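Putative peptide ABC-transport system periplasmic peptide-binding protein (Campylobacter jejuni, PDB 4OET) probably acts as a periplasmic solute-binding protein of an ABC transporter, capturing peptide- or metal-containing ligands for import. Local coordinates at residues D5-A10 with V187-L192; L32-L37 with G136-H141. All blocks are in the same frame, centred on the assembly; numbering follows the deposited sequence.

Contact 1. Residues D5-A10 with V187-L192; sequences DTLIIA and VKTPRL
L7 and R191 meet where strands 6-11 and 191-196 run parallel in a mixed sheet of this periplasmic binding protein; beyond this pairing, strand 6-11 is also bonded through its backbone to D213 and A214. The amide of L7 donates to R191 O at 2.7 Å. Two residues before L7, D5 O accepts from R191 N at 2.8 Å. R191 thus bonds through its own N and O to residues two apart on its neighbour, the alternation of parallel pairing. D5 is tied in by its backbone and by its CB, which rests 3.8 Å from P190 CG.

L7 lies on the other side of the sheet from T6 and R191. Its side chain runs nearly perpendicular to that of T189, with L7 CB 3.7 Å from T189 CG2. With CG anti to the backbone N (chi1 -162°), the L7 branch ending in CD2 is carried over T189, where L7 CD2 comes 4.1 Å from T189 CB. The hydroxyl of T189 turns to W492 O. Further along, L192 CD1 sits 4.0 Å from I9 CD1, extending the apolar surface.

On the T6 side, R191 stretches out from CG to NE and lies alongside T6. Two partners in different directions then fix the guanidinium: NE forms a salt bridge with E175 of the adjoining strand 173-178, while NH1 reaches T6. That second bond, R191 NH1 to T6 OG1, measures 3.0 Å and leaves the threonine oxygen at the guanidinium edge, only 10° out of its plane.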
loop_
_atom_site.group_PDB
_atom_site.type_symbol
_atom_site.label_atom_id
_atom_site.label_comp_id
_atom_site.label_asym_id
_atom_site.label_seq_id
_atom_site.Cartn_x
_atom_site.Cartn_y
_atom_site.Cartn_z
ATOM N N ASP A 5 -24.518 -15.494 -13.409
ATOM C CA ASP A 5 -24.629 -15.309 -11.965
ATOM C C ASP A 5 -23.290 -15.573 -11.291
ATOM O O ASP A 5 -23.192 -15.615 -10.063
ATOM C CB ASP A 5 -25.692 -16.243 -11.387
ATOM C CG ASP A 5 -25.341 -17.705 -11.582
ATOM O OD1 ASP A 5 -24.627 -18.016 -12.556
ATOM O OD2 ASP A 5 -25.765 -18.544 -10.757
ATOM N N THR A 6 -22.264 -15.770 -12.114
ATOM C CA THR A 6 -20.929 -16.039 -11.621
ATOM C C THR A 6 -19.953 -14.966 -12.063
ATOM O O THR A 6 -19.945 -14.533 -13.215
ATOM C CB THR A 6 -20.427 -17.414 -12.091
ATOM O OG1 THR A 6 -21.285 -18.433 -11.565
ATOM C CG2 THR A 6 -19.015 -17.670 -11.599
ATOM N N LEU A 7 -19.110 -14.565 -11.127
ATOM C CA LEU A 7 -18.109 -13.542 -11.344
ATOM C C LEU A 7 -16.747 -14.163 -11.060
ATOM O O LEU A 7 -16.513 -14.644 -9.953
ATOM C CB LEU A 7 -18.378 -12.351 -10.424
ATOM C CG LEU A 7 -17.776 -10.974 -10.674
ATOM C CD1 LEU A 7 -17.705 -10.704 -12.149
ATOM C CD2 LEU A 7 -18.610 -9.908 -9.966
ATOM N N ILE A 8 -15.860 -14.193 -12.050
ATOM C CA ILE A 8 -14.531 -14.750 -11.813
ATOM C C ILE A 8 -13.439 -13.694 -11.992
ATOM O O ILE A 8 -13.271 -13.116 -13.071
ATOM C CB ILE A 8 -14.218 -15.955 -12.728
ATOM C CG1 ILE A 8 -15.266 -17.058 -12.568
ATOM C CG2 ILE A 8 -12.848 -16.524 -12.401
ATOM C CD1 ILE A 8 -15.153 -18.144 -13.618
ATOM N N ILE A 9 -12.705 -13.452 -10.910
ATOM C CA ILE A 9 -11.680 -12.422 -10.862
ATOM C C ILE A 9 -10.339 -13.037 -10.507
ATOM O O ILE A 9 -10.238 -13.815 -9.558
ATOM C CB ILE A 9 -12.018 -11.334 -9.830
ATOM C CG1 ILE A 9 -13.407 -10.748 -10.113
ATOM C CG2 ILE A 9 -10.947 -10.239 -9.833
ATOM C CD1 ILE A 9 -13.864 -9.748 -9.085
ATOM N N ALA A 10 -9.319 -12.718 -11.298
ATOM C CA ALA A 10 -7.969 -13.191 -11.024
ATOM C C ALA A 10 -7.235 -12.217 -10.121
ATOM O O ALA A 10 -7.324 -11.000 -10.313
ATOM C CB ALA A 10 -7.198 -13.389 -12.323
ATOM N N VAL A 187 -26.260 -7.458 -2.665
ATOM C CA VAL A 187 -25.157 -7.949 -3.487
ATOM C C VAL A 187 -25.725 -8.498 -4.799
ATOM O O VAL A 187 -26.653 -9.312 -4.797
ATOM C CB VAL A 187 -24.331 -9.041 -2.766
ATOM C CG1 VAL A 187 -23.140 -9.460 -3.618
ATOM C CG2 VAL A 187 -23.856 -8.545 -1.404
ATOM N N LYS A 188 -25.187 -8.009 -5.914
ATOM C CA LYS A 188 -25.771 -8.225 -7.243
ATOM C C LYS A 188 -25.451 -9.585 -7.871
ATOM O O LYS A 188 -26.344 -10.260 -8.387
ATOM C CB LYS A 188 -25.322 -7.101 -8.185
ATOM C CG LYS A 188 -25.603 -5.697 -7.642
ATOM C CD LYS A 188 -26.004 -4.705 -8.732
ATOM C CE LYS A 188 -26.886 -3.598 -8.153
ATOM N NZ LYS A 188 -27.887 -4.148 -7.186
ATOM N N THR A 189 -24.183 -9.982 -7.833
ATOM C CA THR A 189 -23.767 -11.245 -8.429
ATOM C C THR A 189 -23.634 -12.294 -7.323
ATOM O O THR A 189 -22.862 -12.122 -6.373
ATOM C CB THR A 189 -22.440 -11.105 -9.205
ATOM O OG1 THR A 189 -22.600 -10.134 -10.246
ATOM C CG2 THR A 189 -22.048 -12.424 -9.830
ATOM N N PRO A 190 -24.398 -13.386 -7.450
ATOM C CA PRO A 190 -24.530 -14.443 -6.438
ATOM C C PRO A 190 -23.266 -15.264 -6.223
ATOM O O PRO A 190 -22.975 -15.664 -5.090
ATOM C CB PRO A 190 -25.643 -15.339 -7.003
ATOM C CG PRO A 190 -26.335 -14.511 -8.047
ATOM C CD PRO A 190 -25.269 -13.625 -8.611
ATOM N N ARG A 191 -22.538 -15.526 -7.304
ATOM C CA ARG A 191 -21.376 -16.402 -7.237
ATOM C C ARG A 191 -20.077 -15.646 -7.573
ATOM O O ARG A 191 -19.959 -15.014 -8.625
ATOM C CB ARG A 191 -21.585 -17.601 -8.173
ATOM C CG ARG A 191 -20.610 -18.751 -7.978
ATOM C CD ARG A 191 -21.166 -20.057 -8.566
ATOM N NE ARG A 191 -20.155 -21.116 -8.595
ATOM C CZ ARG A 191 -19.511 -21.513 -9.692
ATOM N NH1 ARG A 191 -19.778 -20.948 -10.862
ATOM N NH2 ARG A 191 -18.602 -22.478 -9.619
ATOM N N LEU A 192 -19.106 -15.727 -6.669
ATOM C CA LEU A 192 -17.816 -15.067 -6.841
ATOM C C LEU A 192 -16.686 -16.078 -6.712
ATOM O O LEU A 192 -16.633 -16.839 -5.740
ATOM C CB LEU A 192 -17.623 -13.947 -5.810
ATOM C CG LEU A 192 -16.262 -13.235 -5.823
ATOM C CD1 LEU A 192 -15.995 -12.579 -7.166
ATOM C CD2 LEU A 192 -16.188 -12.211 -4.705
#

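Contact 2. Residues L32-L37 with G136-H141; sequences LVFSGL and GMLPKH
F34 and M137 both place CG beside their own backbone N, opposite the carbonyl carbon (chi1 -56° and -69°), and M137 then bends at chi2 and chi3. The first torsion carries the F34 ring to the backbone of M137, where the ring edge at F34 CD1 comes 3.4 Å from M137 O. The bent chain of M137 lays its thioether across L37 at about a right angle, with M137 SD 3.4 Å from L37 CD1. V33 CG1, from the same segment as F34, lies over one face of the F34 ring toward the rim, and F34 CE1 touches L138 CD2 at 4.0 Å.

Here the chain leaving helix 30-33 packs on the extended approach to helix 140-143, whose N-cap position is P139, in the periplasmic binding protein fold of this family 5 member. M137 N donates to S35 O at 2.8 Å. A water bridges the two backbones: it accepts from S35 N and donates to M137 O, so that both polar backbone atoms of M137 are engaged in this buried setting. G136 CA makes a CA-H...O contact with S35 O at 3.2 Å. Because G136 has no side chain, F34 CB can settle 3.9 Å from G136 CA, where a beta carbon would collide with it. S35 points its CB away from the other segment, and its OG is hydrogen-bonded to T160 and Y183, while L138 N is bonded to S87 OG of helix 81-92.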
loop_
_atom_site.group_PDB
_atom_site.type_symbol
_atom_site.label_atom_id
_atom_site.label_comp_id
_atom_site.label_asym_id
_atom_site.label_seq_id
_atom_site.Cartn_x
_atom_site.Cartn_y
_atom_site.Cartn_z
ATOM N N LEU A 32 -13.634 -9.108 0.985
ATOM C CA LEU A 32 -14.889 -9.698 0.508
ATOM C C LEU A 32 -15.650 -10.350 1.663
ATOM O O LEU A 32 -16.883 -10.251 1.755
ATOM C CB LEU A 32 -14.625 -10.717 -0.603
ATOM C CG LEU A 32 -13.988 -10.166 -1.890
ATOM C CD1 LEU A 32 -13.380 -11.284 -2.736
ATOM C CD2 LEU A 32 -15.006 -9.372 -2.708
ATOM N N VAL A 33 -14.908 -11.040 2.528
ATOM C CA VAL A 33 -15.500 -11.749 3.656
ATOM C C VAL A 33 -15.802 -10.801 4.806
ATOM O O VAL A 33 -16.853 -10.890 5.444
ATOM C CB VAL A 33 -14.575 -12.873 4.154
ATOM C CG1 VAL A 33 -15.217 -13.629 5.324
ATOM C CG2 VAL A 33 -14.253 -13.824 3.015
ATOM N N PHE A 34 -14.877 -9.885 5.063
ATOM C CA PHE A 34 -14.983 -9.030 6.235
ATOM C C PHE A 34 -15.277 -7.577 5.886
ATOM O O PHE A 34 -15.005 -7.123 4.768
ATOM C CB PHE A 34 -13.691 -9.100 7.054
ATOM C CG PHE A 34 -13.314 -10.491 7.468
ATOM C CD1 PHE A 34 -13.766 -11.016 8.676
ATOM C CD2 PHE A 34 -12.502 -11.274 6.659
ATOM C CE1 PHE A 34 -13.415 -12.302 9.067
ATOM C CE2 PHE A 34 -12.146 -12.557 7.037
ATOM C CZ PHE A 34 -12.604 -13.075 8.245
ATOM N N SER A 35 -15.830 -6.858 6.859
ATOM C CA SER A 35 -15.976 -5.408 6.788
ATOM C C SER A 35 -15.521 -4.804 8.118
ATOM O O SER A 35 -15.460 -5.501 9.135
ATOM C CB SER A 35 -17.420 -5.005 6.494
ATOM O OG SER A 35 -18.316 -5.636 7.392
ATOM N N GLY A 36 -15.189 -3.517 8.097
ATOM C CA GLY A 36 -14.733 -2.802 9.277
ATOM C C GLY A 36 -15.730 -1.760 9.749
ATOM O O GLY A 36 -16.809 -1.619 9.165
ATOM N N LEU A 37 -15.375 -1.027 10.801
ATOM C CA LEU A 37 -16.223 0.057 11.281
ATOM C C LEU A 37 -16.325 1.164 10.252
ATOM O O LEU A 37 -17.359 1.830 10.157
ATOM C CB LEU A 37 -15.702 0.619 12.606
ATOM C CG LEU A 37 -15.911 -0.137 13.930
ATOM C CD1 LEU A 37 -15.857 -1.629 13.811
ATOM C CD2 LEU A 37 -14.967 0.376 15.011
ATOM N N GLY A 136 -11.212 -5.278 9.029
ATOM C CA GLY A 136 -12.326 -6.185 9.239
ATOM C C GLY A 136 -12.522 -6.585 10.685
ATOM O O GLY A 136 -11.558 -6.787 11.427
ATOM N N MET A 137 -13.778 -6.684 11.098
ATOM C CA MET A 137 -14.068 -7.126 12.450
ATOM C C MET A 137 -14.094 -8.649 12.542
ATOM O O MET A 137 -14.450 -9.334 11.582
ATOM C CB MET A 137 -15.394 -6.537 12.924
ATOM C CG MET A 137 -15.353 -5.032 13.147
ATOM S SD MET A 137 -14.216 -4.550 14.463
ATOM C CE MET A 137 -12.785 -4.041 13.501
ATOM N N LEU A 138 -13.701 -9.179 13.696
ATOM C CA LEU A 138 -13.686 -10.625 13.901
ATOM C C LEU A 138 -14.859 -11.055 14.785
ATOM O O LEU A 138 -15.287 -10.308 15.673
ATOM C CB LEU A 138 -12.359 -11.059 14.521
ATOM C CG LEU A 138 -11.144 -10.905 13.596
ATOM C CD1 LEU A 138 -9.833 -11.099 14.359
ATOM C CD2 LEU A 138 -11.231 -11.872 12.420
ATOM N N PRO A 139 -15.411 -12.250 14.519
ATOM C CA PRO A 139 -16.522 -12.761 15.327
ATOM C C PRO A 139 -16.048 -13.362 16.654
ATOM O O PRO A 139 -15.327 -14.366 16.661
ATOM C CB PRO A 139 -17.136 -13.837 14.435
ATOM C CG PRO A 139 -15.991 -14.312 13.583
ATOM C CD PRO A 139 -15.123 -13.112 13.356
ATOM N N LYS A 140 -16.463 -12.757 17.761
ATOM C CA LYS A 140 -16.061 -13.217 19.082
ATOM C C LYS A 140 -16.576 -14.618 19.376
ATOM O O LYS A 140 -15.857 -15.450 19.935
ATOM C CB LYS A 140 -16.571 -12.250 20.150
ATOM C CG LYS A 140 -16.070 -12.532 21.552
ATOM C CD LYS A 140 -16.741 -11.599 22.548
ATOM C CE LYS A 140 -16.810 -12.217 23.931
ATOM N NZ LYS A 140 -17.417 -11.268 24.906
ATOM N N HIS A 141 -17.822 -14.877 18.996
ATOM C CA HIS A 141 -18.462 -16.153 19.301
ATOM C C HIS A 141 -17.782 -17.328 18.596
ATOM O O HIS A 141 -18.055 -18.482 18.920
ATOM C CB HIS A 141 -19.949 -16.111 18.941
ATOM C CG HIS A 141 -20.218 -16.061 17.470
ATOM N ND1 HIS A 141 -20.129 -14.900 16.735
ATOM C CD2 HIS A 141 -20.580 -17.033 16.599
ATOM C CE1 HIS A 141 -20.423 -15.158 15.471
ATOM N NE2 HIS A 141 -20.698 -16.446 15.364
HETATM O O HOH W 1 -16.172 -8.565 9.360
#

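How the contacts relate
Contact 2 is nested within the long loop that contact 1 closes. The two centres lie 21 Å apart, yet the contacts touch through L192 CD2 and L32 CD1, which pack at 3.6 Å. Y163 also connects them: it touches the side chain of L192 and shares a backbone hydrogen bond with L32, so helix 30-33 lies against the sheet to which contact 1 belongs. The magnesium-binding residue N31 immediately precedes segment 32-37. Its side chain is about 6 Å from G136 of contact 2 and about 10 Å from the side chain of L192, placing contact 2 nearer the metal site.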